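Local coordinates for probable chemoreceptor (Methyl-accepting chemotaxis) transmembrane protein (Rhizobium meliloti, PDB 6D8V) that senses quaternary ammonium compounds for bacterial chemotaxis, binding 1,1-dimethyl-prolinium in its sensory domain and probably passing the signal on across the membrane, at residues H65-G70 with L174-D179; S114-K117 with E123-G126; Q138-E143 with T149-I154; G199-L202 with E208-M211; F252-P255 with Q260-V263. All blocks are in the same frame, centred on the assembly; numbering follows the deposited sequence.

Along the chain, interaction 1 closes a large loop in which interactions 2 and 3 are nested one after the other; interactions 4 and 5 follow in series. Interactions 2 and 3, their centres about 10 Å apart, both touch the bound 1,1-dimethyl-prolinium and belong to the Cache-family sensor module that holds the ligand, built on the seven-stranded sheet. Interaction 5 lies in the other, four-stranded sheet, with its centre about 24 Å from that of interaction 2. Between them, helix 174-183 of interaction 1 and the loop of interaction 4 meet: Leu174 and Leu177 pack on Leu202, and Leu202 in turn reaches Trp261 of interaction 5. Leu202 thus touches both that helix and the second sheet.

Interaction 1: residues H65-G70 with L174-D179; sequences HGFAFG and LAALAD
Phe67 reaches from the loop 65-70 to the first turns of helix 174-183, and its ring makes the contact with Ala176 and Leu177. Its CB heads neither straight at the helix nor away from it; with CG anti to the backbone N (chi1 -168°), the ring is carried across to the helix. Beyond CB and CG, the first atom to meet the other segment is CD1, which lies 4.1 Å from Ala176 CB. One atom further out, CE1 comes to 3.7 Å from the same methyl, an oblique approach to the ring. CE1 also lies 3.8 Å from Ala176 O, which sits at the ring edge in its plane. At the tip, CZ meets Leu177 CD2 at 3.7 Å, again edge-on. Leu177 brings that methyl over with its own CG beside the backbone N, and the two side chains cross at about a right angle. No hydrogen bond spans the segments. On the loop side, His65 to Ala68 form a type I turn closed by Ala68 N to His65 O at 3.2 Å, which places Phe67 at a corner of the chain. Arg180 adds a cation-pi contact to the ring. The aromatic side chain therefore sits among three elements of the fold: helix 174-183, the long helix 2-45 through Ser25 and Leu29, and strand 163-173 through Ile172.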
# COMPACT_ATOMS: atom_id res chain seq x y z
N HIS A 65 14.65 3.26 -1.06
CA HIS A 65 13.37 3.96 -1.06
C HIS A 65 12.87 4.07 0.39
O HIS A 65 12.40 3.08 0.97
CB HIS A 65 12.37 3.24 -1.95
CG HIS A 65 12.93 2.91 -3.30
ND1 HIS A 65 12.98 3.82 -4.33
CD2 HIS A 65 13.52 1.78 -3.76
CE1 HIS A 65 13.55 3.26 -5.38
NE2 HIS A 65 13.88 2.03 -5.06
N GLY A 66 13.00 5.26 0.96
CA GLY A 66 12.58 5.48 2.33
C GLY A 66 11.09 5.32 2.55
O GLY A 66 10.66 5.05 3.68
N PHE A 67 10.29 5.47 1.49
CA PHE A 67 8.84 5.37 1.63
C PHE A 67 8.34 3.94 1.68
O PHE A 67 7.15 3.73 1.92
CB PHE A 67 8.18 6.13 0.48
CG PHE A 67 6.71 6.35 0.67
CD1 PHE A 67 6.23 7.02 1.80
CD2 PHE A 67 5.80 5.91 -0.28
CE1 PHE A 67 4.87 7.23 1.98
CE2 PHE A 67 4.45 6.12 -0.12
CZ PHE A 67 3.98 6.78 1.02
N ALA A 68 9.22 2.95 1.49
CA ALA A 68 8.85 1.55 1.62
C ALA A 68 9.08 1.08 3.06
O ALA A 68 10.19 1.24 3.59
CB ALA A 68 9.64 0.70 0.64
N PHE A 69 8.05 0.50 3.68
CA PHE A 69 8.18 -0.02 5.03
C PHE A 69 8.89 -1.36 5.05
O PHE A 69 9.58 -1.69 6.02
CB PHE A 69 6.81 -0.15 5.69
CG PHE A 69 6.86 -0.55 7.15
CD1 PHE A 69 7.01 0.41 8.14
CD2 PHE A 69 6.73 -1.89 7.54
CE1 PHE A 69 7.04 0.05 9.48
CE2 PHE A 69 6.77 -2.25 8.88
CZ PHE A 69 6.92 -1.28 9.84
N GLY A 70 8.72 -2.15 4.00
CA GLY A 70 9.27 -3.50 3.96
C GLY A 70 9.28 -4.05 2.56
O GLY A 70 8.54 -3.60 1.68
N LEU A 174 0.51 2.40 6.88
CA LEU A 174 -0.54 3.41 6.93
C LEU A 174 -0.08 4.67 7.65
O LEU A 174 -0.65 5.74 7.43
CB LEU A 174 -1.78 2.82 7.60
CG LEU A 174 -2.90 2.29 6.70
CD1 LEU A 174 -2.34 1.61 5.48
CD2 LEU A 174 -3.78 1.32 7.49
N ALA A 175 0.96 4.56 8.48
CA ALA A 175 1.56 5.72 9.13
C ALA A 175 2.35 6.57 8.14
O ALA A 175 2.22 7.80 8.13
CB ALA A 175 2.46 5.28 10.27
N ALA A 176 3.16 5.93 7.30
CA ALA A 176 3.89 6.65 6.25
C ALA A 176 2.95 7.50 5.40
O ALA A 176 3.26 8.65 5.08
CB ALA A 176 4.66 5.67 5.37
N LEU A 177 1.79 6.94 5.01
CA LEU A 177 0.82 7.73 4.26
C LEU A 177 0.37 8.94 5.06
O LEU A 177 0.40 10.07 4.58
CB LEU A 177 -0.38 6.86 3.87
CG LEU A 177 -0.22 5.79 2.81
CD1 LEU A 177 -1.57 5.16 2.54
CD2 LEU A 177 0.35 6.39 1.53
N ALA A 178 -0.08 8.70 6.30
CA ALA A 178 -0.46 9.80 7.18
C ALA A 178 0.62 10.87 7.26
O ALA A 178 0.32 12.07 7.27
CB ALA A 178 -0.77 9.25 8.57
N ASP A 179 1.89 10.45 7.31
CA ASP A 179 2.99 11.41 7.38
C ASP A 179 3.06 12.27 6.12
O ASP A 179 3.20 13.49 6.21
CB ASP A 179 4.32 10.67 7.59
CG ASP A 179 4.56 10.29 9.04
OD1 ASP A 179 3.78 10.73 9.91
OD2 ASP A 179 5.52 9.54 9.30

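Interaction 2: residues S114-K117 with E123-G126; sequences STFK and EWYG. With PBE (1,1-dimethyl-prolinium), chain C.
The ligand pocket of this Cache-type sensor is walled here by two aromatic rings, Phe116 just after strand 111-115 and Trp124 in the first turn of helix 123-131, which meet in an offset edge-to-face pair. The edge of Phe116 points toward the face of the indole: the planes stand at 81° and the centroid of the Phe116 ring is 5.6 Å from that of the six-membered ring of Trp124. The nearest atoms are Phe116 CE2 and Trp124 CH2, 3.7 Å apart. Both residues put CG between the backbone N and the carbonyl carbon (chi1 55° for Phe116, 51° for Trp124), a crowded position that turns each ring to the ligand. Between these nearly perpendicular walls lies 1,1-dimethyl-prolinium. One face of Phe116 carries the N-methyl carbon CE, displaced toward the rim, while the ring carbon CG of the ligand lies over the middle of the indole. The positive quaternary nitrogen has no N-H to donate, so aromatic surfaces suit it, as in other pockets for such cations. Behind the indole, Tyr125 CB covers the opposite face. Trp72, itself a pocket residue, meets Trp124 edge-to-face, and the rings of Trp124 and Tyr140 also meet. Lys117 contributes backbone: its O lies at the indole edge, 3.7 Å from Trp124 CZ2. On the inner side, the closest approaches to the ligand are Phe116 CD1 to PBE CE at 3.4 Å and Trp124 CD2 to PBE CG at 3.3 Å.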
# COMPACT_ATOMS: atom_id res chain seq x y z
N SER A 114 12.53 -10.75 8.92
CA SER A 114 11.40 -11.46 9.51
C SER A 114 11.06 -12.68 8.66
O SER A 114 11.83 -13.11 7.80
CB SER A 114 10.22 -10.50 9.66
OG SER A 114 10.64 -9.26 10.19
N THR A 115 9.89 -13.26 8.92
CA THR A 115 9.36 -14.34 8.11
C THR A 115 7.87 -14.42 8.37
O THR A 115 7.40 -14.06 9.46
CB THR A 115 10.03 -15.69 8.40
OG1 THR A 115 11.44 -15.58 8.15
CG2 THR A 115 9.45 -16.77 7.50
N PHE A 116 7.12 -14.88 7.37
CA PHE A 116 5.67 -14.82 7.41
C PHE A 116 5.09 -16.11 6.84
O PHE A 116 5.79 -16.92 6.24
CB PHE A 116 5.14 -13.61 6.65
CG PHE A 116 5.63 -13.53 5.23
CD1 PHE A 116 6.90 -13.07 4.94
CD2 PHE A 116 4.80 -13.91 4.18
CE1 PHE A 116 7.34 -12.99 3.63
CE2 PHE A 116 5.24 -13.83 2.88
CZ PHE A 116 6.51 -13.38 2.60
N LYS A 117 3.79 -16.29 7.05
CA LYS A 117 3.09 -17.47 6.57
C LYS A 117 2.68 -17.30 5.11
O LYS A 117 2.34 -16.21 4.66
CB LYS A 117 1.85 -17.76 7.41
CG LYS A 117 0.95 -18.84 6.81
CD LYS A 117 -0.34 -19.06 7.58
CE LYS A 117 -1.19 -20.13 6.90
NZ LYS A 117 -2.38 -20.54 7.71
N GLU A 123 -4.86 -11.40 -0.02
CA GLU A 123 -4.86 -10.43 -1.09
C GLU A 123 -3.45 -10.18 -1.62
O GLU A 123 -3.24 -10.11 -2.83
CB GLU A 123 -5.49 -9.13 -0.62
CG GLU A 123 -6.81 -8.82 -1.29
CD GLU A 123 -7.25 -7.41 -1.03
OE1 GLU A 123 -6.76 -6.81 -0.05
OE2 GLU A 123 -8.07 -6.89 -1.81
N TRP A 124 -2.46 -10.05 -0.73
CA TRP A 124 -1.13 -9.65 -1.16
C TRP A 124 -0.48 -10.68 -2.06
O TRP A 124 0.43 -10.33 -2.83
CB TRP A 124 -0.24 -9.38 0.06
CG TRP A 124 -0.25 -10.51 1.04
CD1 TRP A 124 -1.06 -10.64 2.13
CD2 TRP A 124 0.56 -11.69 0.99
NE1 TRP A 124 -0.78 -11.82 2.78
CE2 TRP A 124 0.21 -12.48 2.10
CE3 TRP A 124 1.56 -12.14 0.12
CZ2 TRP A 124 0.82 -13.71 2.37
CZ3 TRP A 124 2.17 -13.36 0.39
CH2 TRP A 124 1.79 -14.12 1.50
N TYR A 125 -0.92 -11.94 -2.00
CA TYR A 125 -0.45 -12.97 -2.92
C TYR A 125 -1.45 -13.26 -4.04
O TYR A 125 -1.05 -13.34 -5.21
CB TYR A 125 -0.15 -14.26 -2.16
CG TYR A 125 0.76 -15.20 -2.92
CD1 TYR A 125 0.26 -16.02 -3.93
CD2 TYR A 125 2.12 -15.26 -2.65
CE1 TYR A 125 1.09 -16.88 -4.63
CE2 TYR A 125 2.96 -16.11 -3.35
CZ TYR A 125 2.44 -16.92 -4.33
OH TYR A 125 3.28 -17.77 -5.02
N GLY A 126 -2.73 -13.38 -3.70
CA GLY A 126 -3.71 -13.81 -4.69
C GLY A 126 -3.89 -12.82 -5.83
O GLY A 126 -3.91 -13.20 -7.00
N PBE C . 4.11 -9.17 4.54
CD PBE C . 3.87 -9.26 3.26
CA PBE C . 2.77 -9.58 5.13
CB PBE C . 2.39 -10.82 4.23
CG PBE C . 2.90 -10.57 3.10
CE PBE C . 5.20 -10.10 4.91
CF PBE C . 4.45 -7.78 4.91
C PBE C . 2.75 -9.91 6.53
O PBE C . 1.78 -10.57 7.00
OXT PBE C . 3.68 -9.54 7.31

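Interaction 3: residues Q138-E143 with T149-I154; sequences QPYLAE and TTMTSI. With PBE (1,1-dimethyl-prolinium), chain C.
Tyr140 and Ser153 are joined by a side-chain hydrogen bond at the pocket wall, Tyr140 OH donating to Ser153 OG at 2.6 Å, with the serine oxygen near the plane of the ring. Ser153 OG is also bonded to Asp171, which makes it a second-shell partner fixing the phenol. The ring turns its edge to the ligand, PBE CA lying in the ring plane 3.5 Å from Tyr140 OH, because chi1 of 71° swings CG between the backbone N and the carbonyl carbon. Met151 CG lies over one face of that ring, and the bent end of Met151 brings SD near the ligand methyl CF and CE to 3.4 Å from Ala142 CB. The backbones pair antiparallel: Tyr140 N to Met151 O is 3.1 Å and Met151 N to Tyr140 O is 3.0 Å, both nearly straight. Past the strand, Glu143 N donates to PBE O at 2.7 Å. A phenylalanine in place of Tyr140 would probably leave Ser153 OG without this donor and the ring freer to shift beside the ligand. Strand 149-160 is paired with 140-142 and also, antiparallel, with strand 163-173 of the same sheet, with Pro139 and Thr150 packed on Leu174 of helix 174-183.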
# COMPACT_ATOMS: atom_id res chain seq x y z
N GLN A 138 -5.91 -4.02 -0.33
CA GLN A 138 -6.65 -3.27 0.66
C GLN A 138 -5.84 -3.25 1.96
O GLN A 138 -5.07 -4.17 2.23
CB GLN A 138 -8.03 -3.88 0.91
CG GLN A 138 -9.02 -3.69 -0.24
CD GLN A 138 -9.48 -2.25 -0.40
OE1 GLN A 138 -9.23 -1.41 0.46
NE2 GLN A 138 -10.15 -1.96 -1.51
N PRO A 139 -6.00 -2.21 2.76
CA PRO A 139 -5.21 -2.11 3.98
C PRO A 139 -5.45 -3.30 4.89
O PRO A 139 -6.59 -3.71 5.13
CB PRO A 139 -5.70 -0.79 4.61
CG PRO A 139 -7.01 -0.54 4.00
CD PRO A 139 -6.95 -1.09 2.62
N TYR A 140 -4.35 -3.88 5.38
CA TYR A 140 -4.42 -5.06 6.22
C TYR A 140 -3.33 -4.98 7.27
O TYR A 140 -2.32 -4.29 7.10
CB TYR A 140 -4.27 -6.35 5.40
CG TYR A 140 -2.86 -6.56 4.88
CD1 TYR A 140 -2.41 -5.91 3.74
CD2 TYR A 140 -1.97 -7.40 5.54
CE1 TYR A 140 -1.13 -6.08 3.27
CE2 TYR A 140 -0.69 -7.59 5.07
CZ TYR A 140 -0.27 -6.92 3.94
OH TYR A 140 1.02 -7.10 3.47
N LEU A 141 -3.56 -5.69 8.37
CA LEU A 141 -2.59 -5.77 9.45
C LEU A 141 -1.54 -6.82 9.13
O LEU A 141 -1.87 -8.01 9.01
CB LEU A 141 -3.29 -6.09 10.77
CG LEU A 141 -2.35 -6.51 11.91
CD1 LEU A 141 -1.41 -5.37 12.26
CD2 LEU A 141 -3.09 -6.99 13.15
N ALA A 142 -0.29 -6.40 9.01
CA ALA A 142 0.82 -7.28 8.65
C ALA A 142 1.22 -8.19 9.82
O ALA A 142 1.20 -7.78 10.98
CB ALA A 142 2.02 -6.46 8.20
N GLU A 143 1.62 -9.43 9.48
CA GLU A 143 2.00 -10.46 10.44
C GLU A 143 3.48 -10.45 10.78
O GLU A 143 3.85 -10.46 11.96
CB GLU A 143 1.63 -11.85 9.91
CG GLU A 143 2.44 -12.98 10.57
CD GLU A 143 2.30 -14.32 9.87
OE1 GLU A 143 1.38 -14.46 9.03
OE2 GLU A 143 3.11 -15.23 10.14
N THR A 149 1.60 -3.66 12.53
CA THR A 149 1.50 -2.41 11.81
C THR A 149 0.57 -2.59 10.62
O THR A 149 0.64 -3.59 9.91
CB THR A 149 2.88 -1.91 11.35
OG1 THR A 149 3.59 -2.98 10.73
CG2 THR A 149 3.69 -1.38 12.52
N THR A 150 -0.29 -1.59 10.40
CA THR A 150 -1.24 -1.62 9.30
C THR A 150 -0.62 -1.03 8.04
O THR A 150 -0.13 0.10 8.05
CB THR A 150 -2.51 -0.86 9.69
OG1 THR A 150 -2.14 0.45 10.14
CG2 THR A 150 -3.22 -1.57 10.82
N MET A 151 -0.65 -1.79 6.95
CA MET A 151 0.06 -1.40 5.74
C MET A 151 -0.73 -1.85 4.52
O MET A 151 -1.62 -2.71 4.60
CB MET A 151 1.45 -2.04 5.69
CG MET A 151 1.36 -3.55 5.65
SD MET A 151 2.93 -4.39 5.63
CE MET A 151 3.70 -3.74 7.11
N THR A 152 -0.39 -1.26 3.37
CA THR A 152 -0.83 -1.71 2.06
C THR A 152 0.38 -2.25 1.30
O THR A 152 1.50 -1.75 1.48
CB THR A 152 -1.47 -0.57 1.27
OG1 THR A 152 -2.02 -1.09 0.05
CG2 THR A 152 -0.44 0.49 0.94
N SER A 153 0.16 -3.24 0.45
CA SER A 153 1.26 -3.94 -0.21
C SER A 153 1.13 -3.88 -1.73
O SER A 153 0.06 -4.17 -2.28
CB SER A 153 1.34 -5.38 0.26
OG SER A 153 1.83 -5.44 1.58
N ILE A 154 2.23 -3.53 -2.38
CA ILE A 154 2.35 -3.55 -3.83
C ILE A 154 3.11 -4.82 -4.19
O ILE A 154 4.27 -4.98 -3.80
CB ILE A 154 3.04 -2.29 -4.36
CG1 ILE A 154 2.17 -1.08 -4.04
CG2 ILE A 154 3.29 -2.38 -5.85
CD1 ILE A 154 2.79 0.24 -4.42
N PBE C . 4.11 -9.17 4.54
CD PBE C . 3.87 -9.26 3.26
CA PBE C . 2.77 -9.58 5.13
CB PBE C . 2.39 -10.82 4.23
CG PBE C . 2.90 -10.57 3.10
CE PBE C . 5.20 -10.10 4.91
CF PBE C . 4.45 -7.78 4.91
C PBE C . 2.75 -9.91 6.53
O PBE C . 1.78 -10.57 7.00
OXT PBE C . 3.68 -9.54 7.31

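Interaction 4: residues G199-L202 with E208-M211; sequences GKWL and ELLM
Trp201 and Leu209 lie side by side and point the same way, the leucine spread over one face of the indole. Leu209 CB stands 3.9 Å from the centroid of the five-membered ring of Trp201, only 11° off its normal, a CH-pi contact. Both residues hold CG anti to the carbonyl carbon (chi1 -75° for Trp201, -76° for Leu209), which lets the two run alongside each other. Further along, Leu209 CD1 sits over the same face toward the rim, 4.0 Å from Trp201 CZ2. The aliphatic part of Lys200 bends at chi2 and chi4, and its CD lies beside Met211 O. Leu210 turns its CD2 to the backbone, 3.4 Å from Leu202 O. One hydrogen bond fastens the two segments: Met211 N to Trp201 O, 2.7 Å and almost linear. Tyr193, Leu195 and Leu264 of the four-stranded sheet also pack on Trp201, while Pro139 touches Leu202 and Met211. This is a loop folded back on itself between strand 191-195 and helix 219-228, whose Trp201 packs on the four-stranded sheet, probably the second module of a double-Cache sensor.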
# COMPACT_ATOMS: atom_id res chain seq x y z
N GLY A 199 -13.07 2.28 -0.50
CA GLY A 199 -13.56 3.22 0.49
C GLY A 199 -13.16 2.90 1.92
O GLY A 199 -13.75 3.46 2.84
N LYS A 200 -12.20 2.01 2.12
CA LYS A 200 -11.66 1.79 3.46
C LYS A 200 -10.74 2.95 3.83
O LYS A 200 -10.13 3.59 2.96
CB LYS A 200 -10.89 0.46 3.51
CG LYS A 200 -11.59 -0.76 2.93
CD LYS A 200 -12.13 -1.65 4.04
CE LYS A 200 -12.34 -3.10 3.59
NZ LYS A 200 -11.08 -3.72 3.07
N TRP A 201 -10.64 3.22 5.13
CA TRP A 201 -9.82 4.32 5.64
C TRP A 201 -8.34 3.95 5.57
O TRP A 201 -7.91 2.98 6.21
CB TRP A 201 -10.19 4.68 7.07
CG TRP A 201 -11.48 5.43 7.24
CD1 TRP A 201 -12.72 4.90 7.51
CD2 TRP A 201 -11.65 6.86 7.21
NE1 TRP A 201 -13.65 5.91 7.64
CE2 TRP A 201 -13.03 7.12 7.45
CE3 TRP A 201 -10.79 7.94 6.99
CZ2 TRP A 201 -13.55 8.42 7.48
CZ3 TRP A 201 -11.31 9.23 7.03
CH2 TRP A 201 -12.68 9.45 7.27
N LEU A 202 -7.56 4.73 4.79
CA LEU A 202 -6.11 4.62 4.73
C LEU A 202 -5.43 5.66 5.62
O LEU A 202 -4.37 5.38 6.20
CB LEU A 202 -5.64 4.79 3.29
CG LEU A 202 -5.93 3.63 2.35
CD1 LEU A 202 -5.34 3.90 0.99
CD2 LEU A 202 -5.35 2.37 2.94
N GLU A 208 -8.74 4.44 15.07
CA GLU A 208 -9.72 3.36 15.12
C GLU A 208 -10.42 3.17 13.78
O GLU A 208 -10.85 2.06 13.46
CB GLU A 208 -10.73 3.64 16.24
CG GLU A 208 -10.12 3.60 17.65
CD GLU A 208 -9.97 4.97 18.31
OE1 GLU A 208 -10.77 5.29 19.24
OE2 GLU A 208 -9.06 5.73 17.91
N LEU A 209 -10.51 4.22 12.96
CA LEU A 209 -11.19 4.15 11.66
C LEU A 209 -10.37 3.46 10.58
O LEU A 209 -10.93 3.11 9.53
CB LEU A 209 -11.56 5.55 11.17
CG LEU A 209 -12.77 6.19 11.86
CD1 LEU A 209 -12.98 7.64 11.40
CD2 LEU A 209 -14.01 5.37 11.59
N LEU A 210 -9.07 3.25 10.77
CA LEU A 210 -8.27 2.72 9.69
C LEU A 210 -8.72 1.31 9.30
O LEU A 210 -9.11 0.51 10.15
CB LEU A 210 -6.79 2.70 10.07
CG LEU A 210 -6.24 4.11 10.26
CD1 LEU A 210 -4.84 4.09 10.86
CD2 LEU A 210 -6.24 4.82 8.94
N MET A 211 -8.68 1.04 7.99
CA MET A 211 -8.96 -0.30 7.47
C MET A 211 -10.46 -0.59 7.46
O MET A 211 -10.90 -1.59 6.88
CB MET A 211 -8.23 -1.35 8.31
CG MET A 211 -6.79 -1.60 7.89
SD MET A 211 -6.01 -2.87 8.89
CE MET A 211 -7.22 -4.19 8.76

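Interaction 5: residues F252-P255 with Q260-V263; sequences FSLP and QWLV
Phe252 and Trp261 face each other across an antiparallel beta hairpin, strands 243-254 and 259-268, at the centre of the four-stranded sheet. Hydrogen bonds come first: Phe252 N to Trp261 O at 2.8 Å, bent to 140° at the hydrogen, and Trp261 N to Phe252 O at 3.0 Å. These two make a hydrogen-bonded pair, and Ser253 with Gln260 forms the next, non-hydrogen-bonded pair, where Gln260 CA also lies 3.2 Å from Phe252 O in a CA-H...O contact. The polar end of the indole is met by Gln197, whose OE1 accepts from Trp261 NE1. Apolar contacts gather round the Phe252 ring, which chi1 of 66° folds back over the opposite strand. Its CE1 meets Trp261 CB at 3.6 Å and Val263 CG2 at 3.4 Å, the valine crossing it at about a right angle. Helix 2-45 covers this side through Ala19 and Ile22. An alanine at Phe252 would probably leave Val263 CG2 and Trp261 CB without their aromatic neighbour and open a gap beneath that helix. The CH-pi contact belongs to Leu254, which lays a methyl on one indole face: CD1 is 3.8 Å from the centroid of the five-membered ring of Trp261, 15° off the normal, with Trp261 CE2 its nearest atom at 3.7 Å.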
# COMPACT_ATOMS: atom_id res chain seq x y z
N PHE A 252 -8.40 9.28 -7.67
CA PHE A 252 -7.24 9.41 -8.53
C PHE A 252 -6.63 8.03 -8.75
O PHE A 252 -6.49 7.25 -7.80
CB PHE A 252 -6.21 10.38 -7.94
CG PHE A 252 -5.58 9.90 -6.66
CD1 PHE A 252 -6.27 10.01 -5.46
CD2 PHE A 252 -4.32 9.34 -6.66
CE1 PHE A 252 -5.70 9.57 -4.29
CE2 PHE A 252 -3.74 8.90 -5.49
CZ PHE A 252 -4.44 9.02 -4.30
N SER A 253 -6.27 7.74 -9.99
CA SER A 253 -5.73 6.43 -10.36
C SER A 253 -4.28 6.27 -9.90
O SER A 253 -3.47 7.19 -10.01
CB SER A 253 -5.79 6.22 -11.87
OG SER A 253 -7.09 5.84 -12.27
N LEU A 254 -3.93 5.10 -9.47
CA LEU A 254 -2.63 4.90 -8.99
C LEU A 254 -1.98 4.28 -10.12
O LEU A 254 -2.62 3.58 -10.82
CB LEU A 254 -2.66 3.90 -7.90
CG LEU A 254 -3.32 4.25 -6.61
CD1 LEU A 254 -3.03 3.13 -5.71
CD2 LEU A 254 -2.70 5.48 -6.07
N PRO A 255 -0.63 4.59 -10.32
CA PRO A 255 -0.13 4.23 -11.61
C PRO A 255 -0.09 2.87 -12.12
O PRO A 255 -0.61 2.77 -13.22
CB PRO A 255 1.29 4.52 -11.43
CG PRO A 255 1.24 5.81 -10.88
CD PRO A 255 0.51 5.41 -9.71
N GLN A 260 -7.55 2.82 -7.78
CA GLN A 260 -7.63 4.24 -7.50
C GLN A 260 -7.90 4.45 -6.01
O GLN A 260 -8.42 3.57 -5.33
CB GLN A 260 -8.73 4.91 -8.32
CG GLN A 260 -10.10 4.32 -8.13
CD GLN A 260 -11.17 5.14 -8.80
OE1 GLN A 260 -10.87 6.07 -9.55
NE2 GLN A 260 -12.43 4.81 -8.53
N TRP A 261 -7.52 5.62 -5.53
CA TRP A 261 -7.77 6.03 -4.16
C TRP A 261 -8.56 7.33 -4.13
O TRP A 261 -8.62 8.07 -5.11
CB TRP A 261 -6.47 6.21 -3.39
CG TRP A 261 -5.78 4.93 -3.04
CD1 TRP A 261 -6.23 3.67 -3.26
CD2 TRP A 261 -4.51 4.80 -2.40
NE1 TRP A 261 -5.32 2.75 -2.79
CE2 TRP A 261 -4.25 3.42 -2.27
CE3 TRP A 261 -3.56 5.72 -1.94
CZ2 TRP A 261 -3.08 2.94 -1.69
CZ3 TRP A 261 -2.40 5.24 -1.36
CH2 TRP A 261 -2.17 3.86 -1.24
N LEU A 262 -9.15 7.61 -2.97
CA LEU A 262 -9.84 8.87 -2.72
C LEU A 262 -9.00 9.73 -1.79
O LEU A 262 -8.59 9.29 -0.72
CB LEU A 262 -11.22 8.64 -2.08
CG LEU A 262 -12.29 7.96 -2.90
CD1 LEU A 262 -12.25 8.48 -4.33
CD2 LEU A 262 -12.09 6.46 -2.86
N VAL A 263 -8.74 10.95 -2.22
CA VAL A 263 -8.34 12.01 -1.32
C VAL A 263 -9.61 12.61 -0.74
O VAL A 263 -10.57 12.87 -1.47
CB VAL A 263 -7.49 13.06 -2.05
CG1 VAL A 263 -7.15 14.21 -1.13
CG2 VAL A 263 -6.22 12.43 -2.59